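Local coordinates for protein N-isopropylammelide isopropylaminohydrolase (Burkholderia multivorans ATCC 17616, PDB 6NBO) that is a member of the amidohydrolase family, built around a TIM-barrel domain that holds two zinc ions, at residues V17-G20 with A24-I27; A48-A53 with G392-R397; Y357-Q360 with D366-L369; V368-D371 with E377-V380; M323-R328 with E338-C343. All coordinates share one frame; numbering follows the deposited sequence.

Contact 1 of 5, residues V17-G20 with A24-I27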
loop_
_atom_site.group_PDB
_atom_site.type_symbol
_atom_site.label_atom_id
_atom_site.label_comp_id
_atom_site.label_asym_id
_atom_site.label_seq_id
_atom_site.Cartn_x
_atom_site.Cartn_y
_atom_site.Cartn_z
ATOM N N VAL A 17 -23.697 -7.324 12.016
ATOM C CA VAL A 17 -22.247 -7.169 12.112
ATOM C C VAL A 17 -21.936 -5.973 13.000
ATOM O O VAL A 17 -22.797 -5.154 13.308
ATOM C CB VAL A 17 -21.576 -7.005 10.743
ATOM C CG1 VAL A 17 -21.734 -8.279 9.914
ATOM C CG2 VAL A 17 -22.147 -5.787 10.017
ATOM N N ARG A 18 -20.677 -5.881 13.408
ATOM C CA ARG A 18 -20.206 -4.820 14.285
ATOM C C ARG A 18 -19.036 -4.122 13.610
ATOM O O ARG A 18 -18.130 -4.781 13.090
ATOM C CB ARG A 18 -19.781 -5.373 15.641
ATOM C CG ARG A 18 -20.934 -5.882 16.521
ATOM C CD ARG A 18 -20.386 -6.643 17.727
ATOM N NE ARG A 18 -19.554 -7.765 17.302
ATOM C CZ ARG A 18 -18.300 -7.964 17.688
ATOM N NH1 ARG A 18 -17.724 -7.124 18.539
ATOM N NH2 ARG A 18 -17.625 -9.014 17.234
ATOM N N THR A 19 -19.053 -2.799 13.598
ATOM C CA THR A 19 -17.907 -2.082 13.058
ATOM C C THR A 19 -16.837 -1.826 14.114
ATOM O O THR A 19 -15.779 -1.280 13.788
ATOM C CB THR A 19 -18.356 -0.767 12.430
ATOM O OG1 THR A 19 -18.989 0.035 13.430
ATOM C CG2 THR A 19 -19.336 -1.034 11.290
ATOM N N GLY A 20 -17.080 -2.224 15.359
ATOM C CA GLY A 20 -16.097 -2.075 16.412
ATOM C C GLY A 20 -16.756 -1.916 17.764
ATOM O O GLY A 20 -17.657 -2.685 18.115
ATOM N N ALA A 24 -24.290 -3.496 17.160
ATOM C CA ALA A 24 -24.317 -4.172 15.875
ATOM C C ALA A 24 -25.267 -3.458 14.921
ATOM O O ALA A 24 -26.188 -2.752 15.335
ATOM C CB ALA A 24 -24.740 -5.630 16.040
ATOM N N LEU A 25 -25.033 -3.641 13.626
ATOM C CA LEU A 25 -25.921 -3.061 12.624
ATOM C C LEU A 25 -25.950 -3.962 11.397
ATOM O O LEU A 25 -25.256 -4.981 11.333
ATOM C CB LEU A 25 -25.486 -1.634 12.264
ATOM C CG LEU A 25 -24.013 -1.345 11.955
ATOM C CD1 LEU A 25 -23.533 -1.950 10.638
ATOM C CD2 LEU A 25 -23.777 0.159 11.966
ATOM N N ASP A 26 -26.770 -3.578 10.420
ATOM C CA ASP A 26 -26.785 -4.208 9.109
ATOM C C ASP A 26 -26.155 -3.270 8.093
ATOM O O ASP A 26 -26.139 -2.049 8.265
ATOM C CB ASP A 26 -28.205 -4.555 8.643
ATOM C CG ASP A 26 -28.991 -5.354 9.659
ATOM O OD1 ASP A 26 -28.403 -6.103 10.467
ATOM O OD2 ASP A 26 -30.223 -5.221 9.636
ATOM N N ILE A 27 -25.642 -3.856 7.016
ATOM C CA ILE A 27 -25.065 -3.103 5.907
ATOM C C ILE A 27 -25.799 -3.526 4.649
ATOM O O ILE A 27 -25.702 -4.687 4.234
ATOM C CB ILE A 27 -23.551 -3.348 5.753
ATOM C CG1 ILE A 27 -22.804 -2.952 7.024
ATOM C CG2 ILE A 27 -23.001 -2.562 4.547
ATOM C CD1 ILE A 27 -21.294 -3.335 7.001
#
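Val17 and Leu25 form a hydrogen-bonded antiparallel pair that closes the hairpin between strands 11-17 and 25-30. Each backbone amide reaches the other residue's carbonyl: Val17 N lies 2.9 Å from Leu25 O, and Leu25 N is 2.7 Å from Val17 O. Both bonds are nearly straight (172° and 164°).

Val17 has the most surface buried here. Its side chain lies on the same side of the sheet as that of Leu25, and across the hairpin CG2 makes its apolar contacts. With chi1 at -65°, this methyl sits between the backbone N and the carbonyl carbon, where it meets Leu25 CD1 at 4.1 Å. Farther along the strand the Val17 and Ile27 side chains cross at about a right angle, with Val17 CG2 4.0 Å from Ile27 CD1.

At the turn end, Ala24 CA makes a CA-H...O contact of 3.1 Å with Val17 O, so this oxygen is approached by both an amide and a carbon donor. Ala24 CB rests 3.8 Å from Arg18 CG, the start of an arginine whose guanidinium bonds to the carbonyls of Gly54, Ala372 and Met373.

The hairpin forms the two central strands of the four-stranded sheet, with 33-38 and 48-51 outside. Strand 56-66 packs against it through Ala57, which touches both Val17 and Ile27, while the backbone of Arg18 is hydrogen-bonded to those of Ala55 and Ala57.

Contact 2 of 5, residues A48-A53 with G392-R397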
loop_
_atom_site.group_PDB
_atom_site.type_symbol
_atom_site.label_atom_id
_atom_site.label_comp_id
_atom_site.label_asym_id
_atom_site.label_seq_id
_atom_site.Cartn_x
_atom_site.Cartn_y
_atom_site.Cartn_z
ATOM N N ALA A 48 -30.372 -10.447 -1.777
ATOM C CA ALA A 48 -29.652 -11.533 -1.127
ATOM C C ALA A 48 -29.363 -11.173 0.329
ATOM O O ALA A 48 -29.154 -10.008 0.677
ATOM C CB ALA A 48 -28.340 -11.826 -1.859
ATOM N N ILE A 49 -29.368 -12.190 1.188
ATOM C CA ILE A 49 -29.148 -12.022 2.621
ATOM C C ILE A 49 -27.870 -12.750 3.003
ATOM O O ILE A 49 -27.691 -13.921 2.650
ATOM C CB ILE A 49 -30.328 -12.573 3.448
ATOM C CG1 ILE A 49 -31.653 -11.960 2.989
ATOM C CG2 ILE A 49 -30.093 -12.307 4.929
ATOM C CD1 ILE A 49 -31.707 -10.477 3.187
ATOM N N GLU A 50 -26.997 -12.071 3.738
ATOM C CA GLU A 50 -25.816 -12.694 4.323
ATOM C C GLU A 50 -25.887 -12.502 5.835
ATOM O O GLU A 50 -25.951 -11.366 6.314
ATOM C CB GLU A 50 -24.547 -12.077 3.727
ATOM C CG GLU A 50 -23.272 -12.749 4.102
ATOM C CD GLU A 50 -23.103 -14.113 3.465
ATOM O OE1 GLU A 50 -23.706 -14.390 2.401
ATOM O OE2 GLU A 50 -22.350 -14.907 4.043
ATOM N N GLU A 51 -25.911 -13.602 6.584
ATOM C CA GLU A 51 -25.981 -13.513 8.042
ATOM C C GLU A 51 -24.574 -13.314 8.600
ATOM O O GLU A 51 -23.745 -14.225 8.547
ATOM C CB GLU A 51 -26.645 -14.756 8.633
ATOM C CG GLU A 51 -28.151 -14.879 8.323
ATOM C CD GLU A 51 -28.996 -13.736 8.902
ATOM O OE1 GLU A 51 -28.492 -12.990 9.771
ATOM O OE2 GLU A 51 -30.174 -13.589 8.493
ATOM N N GLY A 52 -24.305 -12.119 9.140
ATOM C CA GLY A 52 -22.989 -11.810 9.677
ATOM C C GLY A 52 -22.680 -12.449 11.017
ATOM O O GLY A 52 -21.507 -12.519 11.396
ATOM N N ALA A 53 -23.706 -12.886 11.750
ATOM C CA ALA A 53 -23.541 -13.643 12.997
ATOM C C ALA A 53 -22.655 -12.910 14.004
ATOM O O ALA A 53 -21.866 -13.519 14.731
ATOM C CB ALA A 53 -22.999 -15.046 12.716
ATOM N N GLY A 392 -19.194 -4.691 -3.996
ATOM C CA GLY A 392 -20.539 -5.216 -3.854
ATOM C C GLY A 392 -20.718 -6.670 -4.227
ATOM O O GLY A 392 -21.846 -7.171 -4.158
ATOM N N LYS A 393 -19.654 -7.370 -4.611
ATOM C CA LYS A 393 -19.737 -8.765 -5.014
ATOM C C LYS A 393 -18.984 -9.634 -4.021
ATOM O O LYS A 393 -17.883 -9.288 -3.604
ATOM C CB LYS A 393 -19.156 -8.961 -6.412
ATOM C CG LYS A 393 -19.916 -8.206 -7.493
ATOM C CD LYS A 393 -19.393 -8.558 -8.862
ATOM C CE LYS A 393 -20.113 -7.766 -9.943
ATOM N NZ LYS A 393 -19.775 -6.316 -9.867
ATOM N N ILE A 394 -19.579 -10.766 -3.654
ATOM C CA ILE A 394 -18.900 -11.721 -2.789
ATOM C C ILE A 394 -17.776 -12.379 -3.579
ATOM O O ILE A 394 -18.019 -13.029 -4.601
ATOM C CB ILE A 394 -19.885 -12.765 -2.255
ATOM C CG1 ILE A 394 -20.902 -12.111 -1.315
ATOM C CG2 ILE A 394 -19.136 -13.872 -1.561
ATOM C CD1 ILE A 394 -22.079 -12.982 -0.960
ATOM N N VAL A 395 -16.542 -12.229 -3.104
ATOM C CA VAL A 395 -15.383 -12.747 -3.822
ATOM C C VAL A 395 -14.608 -13.801 -3.044
ATOM O O VAL A 395 -13.806 -14.533 -3.652
ATOM C CB VAL A 395 -14.432 -11.609 -4.254
ATOM C CG1 VAL A 395 -15.102 -10.712 -5.253
ATOM C CG2 VAL A 395 -13.944 -10.793 -3.037
ATOM N N ALA A 396 -14.789 -13.916 -1.734
ATOM C CA ALA A 396 -14.021 -14.888 -0.974
ATOM C C ALA A 396 -14.800 -15.297 0.264
ATOM O O ALA A 396 -15.555 -14.502 0.830
ATOM C CB ALA A 396 -12.653 -14.323 -0.576
ATOM N N ARG A 397 -14.619 -16.549 0.672
ATOM C CA ARG A 397 -15.158 -17.031 1.930
ATOM C C ARG A 397 -14.100 -17.879 2.611
ATOM O O ARG A 397 -13.401 -18.652 1.952
ATOM C CB ARG A 397 -16.438 -17.871 1.748
ATOM C CG ARG A 397 -17.644 -17.121 1.198
ATOM C CD ARG A 397 -18.834 -18.078 1.098
ATOM N NE ARG A 397 -20.018 -17.444 0.526
ATOM C CZ ARG A 397 -20.877 -16.702 1.221
ATOM N NH1 ARG A 397 -20.684 -16.494 2.516
ATOM N NH2 ARG A 397 -21.936 -16.179 0.622
#
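Glu50 and Ile394 make the nearest backbone approach, their CA atoms 10.0 Å apart, so strands 48-51 and 393-397 are joined by side chains and not by strand pairing. Glu50 and Arg397 reach across from opposite directions. The arginine chain runs extended from CG to NE, and its guanidinium meets the carboxylate end-on, with one terminal nitrogen to each oxygen. Arg397 NH1 donates to Glu50 OE2 at 2.8 Å, and Arg397 NH2 to Glu50 OE1 at 3.1 Å; both bonds are almost straight. The oxygens lie close to the guanidinium plane and are met on their syn sides, yet the donors stand well out of the carboxylate plane because the two groups are twisted 36° from each other. A bend at chi2 of Glu50 (70°) turns its carboxylate to this position. Beside the pair, Ile394 CD1 comes within 4.0 Å of Glu50 OE1. Leu387 of strand 387-390 touches Glu50, Ile394 and Arg397 alike.

The result is a two-pronged salt bridge at the surface, linking the small sheet to the strands near the C terminus. Having two parallel bonds should fix the rotation of both charged groups better than one could, although solvent nearby probably weakens the electrostatic gain.

Contact 3 of 5, residues Y357-Q360 with D366-L369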
loop_
_atom_site.group_PDB
_atom_site.type_symbol
_atom_site.label_atom_id
_atom_site.label_comp_id
_atom_site.label_asym_id
_atom_site.label_seq_id
_atom_site.Cartn_x
_atom_site.Cartn_y
_atom_site.Cartn_z
ATOM N N TYR A 357 -13.850 5.349 0.184
ATOM C CA TYR A 357 -13.376 4.336 1.110
ATOM C C TYR A 357 -14.233 4.317 2.372
ATOM O O TYR A 357 -14.673 5.358 2.854
ATOM C CB TYR A 357 -11.918 4.602 1.492
ATOM C CG TYR A 357 -11.364 3.491 2.338
ATOM C CD1 TYR A 357 -10.912 2.327 1.745
ATOM C CD2 TYR A 357 -11.332 3.587 3.732
ATOM C CE1 TYR A 357 -10.437 1.273 2.506
ATOM C CE2 TYR A 357 -10.860 2.539 4.505
ATOM C CZ TYR A 357 -10.407 1.389 3.878
ATOM O OH TYR A 357 -9.942 0.333 4.606
ATOM N N GLY A 358 -14.444 3.124 2.924
ATOM C CA GLY A 358 -15.064 3.024 4.233
ATOM C C GLY A 358 -16.323 2.182 4.258
ATOM O O GLY A 358 -16.593 1.439 3.310
ATOM N N LEU A 359 -17.101 2.283 5.343
ATOM C CA LEU A 359 -18.334 1.512 5.493
ATOM C C LEU A 359 -19.564 2.397 5.622
ATOM O O LEU A 359 -20.625 1.919 6.039
ATOM C CB LEU A 359 -18.255 0.570 6.696
ATOM C CG LEU A 359 -17.162 -0.496 6.644
ATOM C CD1 LEU A 359 -17.153 -1.294 7.942
ATOM C CD2 LEU A 359 -17.365 -1.413 5.449
ATOM N N GLN A 360 -19.454 3.660 5.284
ATOM C CA GLN A 360 -20.628 4.513 5.323
ATOM C C GLN A 360 -21.326 4.499 3.975
ATOM O O GLN A 360 -20.712 4.175 2.955
ATOM C CB GLN A 360 -20.230 5.948 5.684
ATOM C CG GLN A 360 -19.427 6.064 6.971
ATOM C CD GLN A 360 -20.125 5.425 8.155
ATOM O OE1 GLN A 360 -21.294 5.702 8.430
ATOM N NE2 GLN A 360 -19.409 4.555 8.862
ATOM N N ASP A 366 -16.752 -2.536 -0.218
ATOM C CA ASP A 366 -15.706 -3.479 0.175
ATOM C C ASP A 366 -15.893 -3.786 1.656
ATOM O O ASP A 366 -15.781 -2.888 2.495
ATOM C CB ASP A 366 -14.304 -2.911 -0.070
ATOM C CG ASP A 366 -14.014 -2.628 -1.551
ATOM O OD1 ASP A 366 -14.854 -2.956 -2.418
ATOM O OD2 ASP A 366 -12.932 -2.073 -1.847
ATOM N N VAL A 367 -16.193 -5.039 1.976
ATOM C CA VAL A 367 -16.531 -5.422 3.340
ATOM C C VAL A 367 -15.831 -6.736 3.657
ATOM O O VAL A 367 -15.888 -7.685 2.870
ATOM C CB VAL A 367 -18.051 -5.561 3.564
ATOM C CG1 VAL A 367 -18.337 -5.869 5.024
ATOM C CG2 VAL A 367 -18.792 -4.290 3.144
ATOM N N VAL A 368 -15.180 -6.786 4.816
ATOM C CA VAL A 368 -14.417 -7.946 5.264
ATOM C C VAL A 368 -14.946 -8.319 6.638
ATOM O O VAL A 368 -14.915 -7.492 7.557
ATOM C CB VAL A 368 -12.910 -7.637 5.307
ATOM C CG1 VAL A 368 -12.090 -8.849 5.798
ATOM C CG2 VAL A 368 -12.437 -7.176 3.937
ATOM N N LEU A 369 -15.465 -9.543 6.783
ATOM C CA LEU A 369 -15.992 -10.004 8.062
ATOM C C LEU A 369 -14.961 -10.889 8.746
ATOM O O LEU A 369 -14.393 -11.779 8.104
ATOM C CB LEU A 369 -17.296 -10.788 7.887
ATOM C CG LEU A 369 -18.451 -10.064 7.196
ATOM C CD1 LEU A 369 -19.724 -10.902 7.332
ATOM C CD2 LEU A 369 -18.631 -8.664 7.773
HETATM O O HOH W 1 -14.756 -0.392 2.430
#
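Leu359 and Val367 provide the apolar part of this buried contact, in which a loop lies over the beginning of strand 367-370. Their side chains cross at about a right angle and touch through one methyl each, Leu359 CD2 to Val367 CG2 at 4.0 Å. The same leucine methyl also lies beyond the oxygen end of a carbonyl, 3.7 Å from Asp366 O. Val367 has its CG1 opposite the backbone N (chi1 -176°), which leaves CG2 beside that nitrogen and turned to the leucine. Around the pair, Pro59 and Thr19 touch Leu359, and Ile14 touches Val367.

The polar part runs through water. Gly358 O and Asp366 O are 4.5 Å apart, and one water stands between them, 2.7 Å from Gly358 O and equally 2.7 Å from Asp366 O. More acceptors lie within its reach than it has protons, so its donation is probably shared among them.

The carboxylate of Asp366 is satisfied by other partners, OD2 bonding to Thr121 OG1 and OD1 to the amide of Ser391.

Two carbonyl oxygens, which would repel each other if brought together directly, are thus bridged by a water, beside the methyl contact between Leu359 and Val367.

Contact 4 of 5, residues V368-D371 with E377-V380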
loop_
_atom_site.group_PDB
_atom_site.type_symbol
_atom_site.label_atom_id
_atom_site.label_comp_id
_atom_site.label_asym_id
_atom_site.label_seq_id
_atom_site.Cartn_x
_atom_site.Cartn_y
_atom_site.Cartn_z
ATOM N N VAL A 368 -15.180 -6.786 4.816
ATOM C CA VAL A 368 -14.417 -7.946 5.264
ATOM C C VAL A 368 -14.946 -8.319 6.638
ATOM O O VAL A 368 -14.915 -7.492 7.557
ATOM C CB VAL A 368 -12.910 -7.637 5.307
ATOM C CG1 VAL A 368 -12.090 -8.849 5.798
ATOM C CG2 VAL A 368 -12.437 -7.176 3.937
ATOM N N LEU A 369 -15.465 -9.543 6.783
ATOM C CA LEU A 369 -15.992 -10.004 8.062
ATOM C C LEU A 369 -14.961 -10.889 8.746
ATOM O O LEU A 369 -14.393 -11.779 8.104
ATOM C CB LEU A 369 -17.296 -10.788 7.887
ATOM C CG LEU A 369 -18.451 -10.064 7.196
ATOM C CD1 LEU A 369 -19.724 -10.902 7.332
ATOM C CD2 LEU A 369 -18.631 -8.664 7.773
ATOM N N VAL A 370 -14.736 -10.657 10.047
ATOM C CA VAL A 370 -13.842 -11.494 10.853
ATOM C C VAL A 370 -14.482 -11.786 12.201
ATOM O O VAL A 370 -15.160 -10.927 12.781
ATOM C CB VAL A 370 -12.449 -10.845 11.062
ATOM C CG1 VAL A 370 -11.700 -10.807 9.762
ATOM C CG2 VAL A 370 -12.567 -9.454 11.677
ATOM N N ASP A 371 -14.269 -13.009 12.700
ATOM C CA ASP A 371 -14.746 -13.401 14.027
ATOM C C ASP A 371 -13.716 -12.929 15.045
ATOM O O ASP A 371 -12.717 -13.607 15.299
ATOM C CB ASP A 371 -14.958 -14.912 14.116
ATOM C CG ASP A 371 -15.360 -15.381 15.529
ATOM O OD1 ASP A 371 -15.724 -14.529 16.370
ATOM O OD2 ASP A 371 -15.305 -16.606 15.802
ATOM N N GLU A 377 -8.159 -7.318 18.980
ATOM C CA GLU A 377 -8.045 -8.765 18.803
ATOM C C GLU A 377 -7.838 -9.128 17.338
ATOM O O GLU A 377 -7.012 -9.990 17.017
ATOM C CB GLU A 377 -9.283 -9.483 19.347
ATOM C CG GLU A 377 -9.181 -11.001 19.209
ATOM C CD GLU A 377 -10.500 -11.735 19.465
ATOM O OE1 GLU A 377 -11.407 -11.174 20.120
ATOM O OE2 GLU A 377 -10.628 -12.887 19.005
ATOM N N ALA A 378 -8.589 -8.495 16.434
ATOM C CA ALA A 378 -8.428 -8.793 15.015
ATOM C C ALA A 378 -7.005 -8.526 14.549
ATOM O O ALA A 378 -6.474 -9.265 13.710
ATOM C CB ALA A 378 -9.413 -7.971 14.183
ATOM N N VAL A 379 -6.378 -7.457 15.055
ATOM C CA VAL A 379 -4.995 -7.171 14.673
ATOM C C VAL A 379 -4.059 -8.302 15.108
ATOM O O VAL A 379 -3.269 -8.817 14.304
ATOM C CB VAL A 379 -4.542 -5.815 15.242
ATOM C CG1 VAL A 379 -3.023 -5.646 15.063
ATOM C CG2 VAL A 379 -5.276 -4.678 14.537
ATOM N N VAL A 380 -4.123 -8.712 16.376
ATOM C CA VAL A 380 -3.112 -9.681 16.819
ATOM C C VAL A 380 -3.493 -11.117 16.456
ATOM O O VAL A 380 -2.609 -11.948 16.199
ATOM C CB VAL A 380 -2.825 -9.562 18.330
ATOM C CG1 VAL A 380 -2.476 -8.125 18.703
ATOM C CG2 VAL A 380 -3.979 -10.092 19.160
HETATM O O HOH W 2 -10.171 -13.463 16.521
#
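Val370 presents CG2 to Ala378 because its chi1 of -69° sets that methyl between the backbone N and the carbonyl carbon, while Glu377, with CG trans to its own N (chi1 -179°), sends an almost fully extended chain toward the carbonyl of Asp371, just past the end of strand 367-370. The valine points toward helix 375-381, and its CG2 lies 4.3 Å from Ala378 CB, a light methyl-to-methyl contact. Pro383, Arg385 and Ile56 add to the surroundings of the same valine.

The polar link is indirect. Asp371 O and Glu377 OE2 are 4.3 Å apart, and a water lies between them, donating to Asp371 O at 2.8 Å and to Glu377 OE2 at 2.6 Å. The other oxygen of Glu377, OE1, accepts from the amide of Met373, so each carboxylate oxygen has its own donor.

Asp371 OD1 and Glu377 OE2 come no nearer than 6.0 Å, a like-charge pair kept apart. The water therefore spans two acceptors that could not bond directly, and the Met373 amide and the water together probably stabilise the glutamate as an anion and fix its rotation beside the short connection between strand and helix.

Contact 5 of 5, residues M323-R328 with E338-C343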
loop_
_atom_site.group_PDB
_atom_site.type_symbol
_atom_site.label_atom_id
_atom_site.label_comp_id
_atom_site.label_asym_id
_atom_site.label_seq_id
_atom_site.Cartn_x
_atom_site.Cartn_y
_atom_site.Cartn_z
ATOM N N MET A 323 -0.285 -5.791 12.674
ATOM C CA MET A 323 0.314 -6.351 13.879
ATOM C C MET A 323 1.810 -6.068 13.934
ATOM O O MET A 323 2.344 -5.725 14.996
ATOM C CB MET A 323 0.071 -7.863 13.940
ATOM C CG MET A 323 0.531 -8.497 15.254
ATOM S SD MET A 323 0.587 -10.291 15.153
ATOM C CE MET A 323 2.034 -10.522 14.112
ATOM N N LEU A 324 2.512 -6.212 12.808
ATOM C CA LEU A 324 3.961 -6.014 12.843
ATOM C C LEU A 324 4.313 -4.542 13.046
ATOM O O LEU A 324 5.286 -4.215 13.741
ATOM C CB LEU A 324 4.591 -6.547 11.563
ATOM C CG LEU A 324 4.535 -8.062 11.371
ATOM C CD1 LEU A 324 5.019 -8.409 9.970
ATOM C CD2 LEU A 324 5.401 -8.758 12.417
ATOM N N ILE A 325 3.529 -3.644 12.453
ATOM C CA ILE A 325 3.712 -2.212 12.702
ATOM C C ILE A 325 3.527 -1.906 14.189
ATOM O O ILE A 325 4.333 -1.198 14.809
ATOM C CB ILE A 325 2.745 -1.400 11.817
ATOM C CG1 ILE A 325 3.168 -1.509 10.343
ATOM C CG2 ILE A 325 2.689 0.067 12.250
ATOM C CD1 ILE A 325 2.154 -0.948 9.354
ATOM N N ALA A 326 2.458 -2.445 14.781
ATOM C CA ALA A 326 2.197 -2.242 16.201
ATOM C C ALA A 326 3.356 -2.752 17.052
ATOM O O ALA A 326 3.835 -2.058 17.960
ATOM C CB ALA A 326 0.883 -2.934 16.584
ATOM N N MET A 327 3.839 -3.962 16.757
ATOM C CA MET A 327 4.976 -4.508 17.497
ATOM C C MET A 327 6.204 -3.626 17.346
ATOM O O MET A 327 6.892 -3.322 18.329
ATOM C CB MET A 327 5.294 -5.928 17.004
ATOM C CG MET A 327 4.244 -6.964 17.331
ATOM S SD MET A 327 4.652 -8.537 16.503
ATOM C CE MET A 327 3.904 -9.704 17.627
ATOM N N ARG A 328 6.502 -3.214 16.114
ATOM C CA ARG A 328 7.686 -2.398 15.873
ATOM C C ARG A 328 7.616 -1.084 16.636
ATOM O O ARG A 328 8.649 -0.563 17.069
ATOM C CB ARG A 328 7.849 -2.140 14.375
ATOM C CG ARG A 328 9.090 -1.333 13.998
ATOM C CD ARG A 328 10.384 -2.091 14.316
ATOM N NE ARG A 328 11.582 -1.315 13.995
ATOM C CZ ARG A 328 12.123 -0.407 14.800
ATOM N NH1 ARG A 328 11.569 -0.155 15.982
ATOM N NH2 ARG A 328 13.217 0.251 14.426
ATOM N N GLU A 338 -5.391 0.004 17.370
ATOM C CA GLU A 338 -6.306 0.559 16.380
ATOM C C GLU A 338 -5.619 1.614 15.524
ATOM O O GLU A 338 -5.977 1.785 14.353
ATOM C CB GLU A 338 -7.548 1.128 17.081
ATOM C CG GLU A 338 -8.379 0.023 17.733
ATOM C CD GLU A 338 -9.630 0.550 18.417
ATOM O OE1 GLU A 338 -10.122 1.618 18.011
ATOM O OE2 GLU A 338 -10.115 -0.113 19.356
ATOM N N VAL A 339 -4.628 2.320 16.082
ATOM C CA VAL A 339 -3.822 3.218 15.262
ATOM C C VAL A 339 -3.056 2.422 14.217
ATOM O O VAL A 339 -2.947 2.830 13.055
ATOM C CB VAL A 339 -2.871 4.053 16.138
ATOM C CG1 VAL A 339 -1.856 4.778 15.257
ATOM C CG2 VAL A 339 -3.657 5.035 16.983
ATOM N N ALA A 340 -2.516 1.265 14.609
ATOM C CA ALA A 340 -1.822 0.435 13.631
ATOM C C ALA A 340 -2.790 -0.076 12.572
ATOM O O ALA A 340 -2.465 -0.089 11.378
ATOM C CB ALA A 340 -1.110 -0.730 14.328
ATOM N N LEU A 341 -3.998 -0.467 12.982
ATOM C CA LEU A 341 -4.997 -0.909 12.006
ATOM C C LEU A 341 -5.378 0.219 11.047
ATOM O O LEU A 341 -5.635 -0.022 9.860
ATOM C CB LEU A 341 -6.235 -1.439 12.735
ATOM C CG LEU A 341 -7.404 -1.939 11.872
ATOM C CD1 LEU A 341 -6.959 -3.135 11.030
ATOM C CD2 LEU A 341 -8.592 -2.317 12.756
ATOM N N GLU A 342 -5.421 1.458 11.543
ATOM C CA GLU A 342 -5.671 2.597 10.664
ATOM C C GLU A 342 -4.647 2.684 9.526
ATOM O O GLU A 342 -4.987 3.126 8.421
ATOM C CB GLU A 342 -5.676 3.889 11.493
ATOM C CG GLU A 342 -6.075 5.114 10.699
ATOM C CD GLU A 342 -6.112 6.398 11.525
ATOM O OE1 GLU A 342 -5.433 6.473 12.576
ATOM O OE2 GLU A 342 -6.818 7.340 11.101
ATOM N N CYS A 343 -3.398 2.261 9.768
ATOM C CA CYS A 343 -2.365 2.286 8.732
ATOM C C CYS A 343 -2.652 1.355 7.554
ATOM O O CYS A 343 -2.039 1.526 6.492
ATOM C CB CYS A 343 -1.002 1.900 9.326
ATOM S SG CYS A 343 -0.407 3.081 10.559
#
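Ala326 and Ala340 bring two helices of the amidohydrolase TIM-barrel domain together in an alanine-to-alanine packing contact. Helix 318-328 and helix 334-342 follow one another closely in the chain, and their nearest CA atoms, those of the two alanines, are 5.5 Å apart. The small side chains permit this: Ala326 CB lies 3.7 Å from Ala340 CB, and the latter also comes within 4.0 Å of Ala326 N, so the methyl of one helix rests against the backbone of the other.

Ile325 spreads over the next part of the interface with two branches. Its CG2 sits 4.4 Å from Ala340 CB, while CD1 extends to Cys343 CB at 4.3 Å. The extended chi2 (170°) carries CD1 on to Cys343, about one turn after Ala340. The side-chain contacts are all apolar, and the four residues that make them are buried.

Farther out, Val289 touches both Ile325 and Val339, so helix 289-295 covers both helices. On another side Met323 and Leu341 both meet Val379 of helix 375-381. Glu342 is fixed by salt bridges to Arg293 and Arg350, which tie helix 334-342 to its surroundings. The side chain of Ile325 lies about 13 Å from a zinc ion. Within residues 338-343, Cys343 N is hydrogen-bonded to Ala340 O at 3.0 Å.

Overall arrangement
From the N terminus, contact 1 closes a short hairpin in the small sheet before contact 2 opens. Contact 2 spans most of the chain, from strand 48-51 to strand 393-397, and contacts 5, 3 and 4 all nest inside its loop in that chain order. Contact 5 joins two successive helices; contact 3 then ties a loop to strand 367-370, and contact 4 starts on that strand, sharing Val368 and Leu369, and passes to helix 375-381. Leu369 touches Val17 and Gly52, bringing the strand against contacts 1 and 2, while Val379 and Val380 meet Met323 and Leu341 of contact 5. The N-terminal sheet is thereby linked through strand and helix to the barrel's helices.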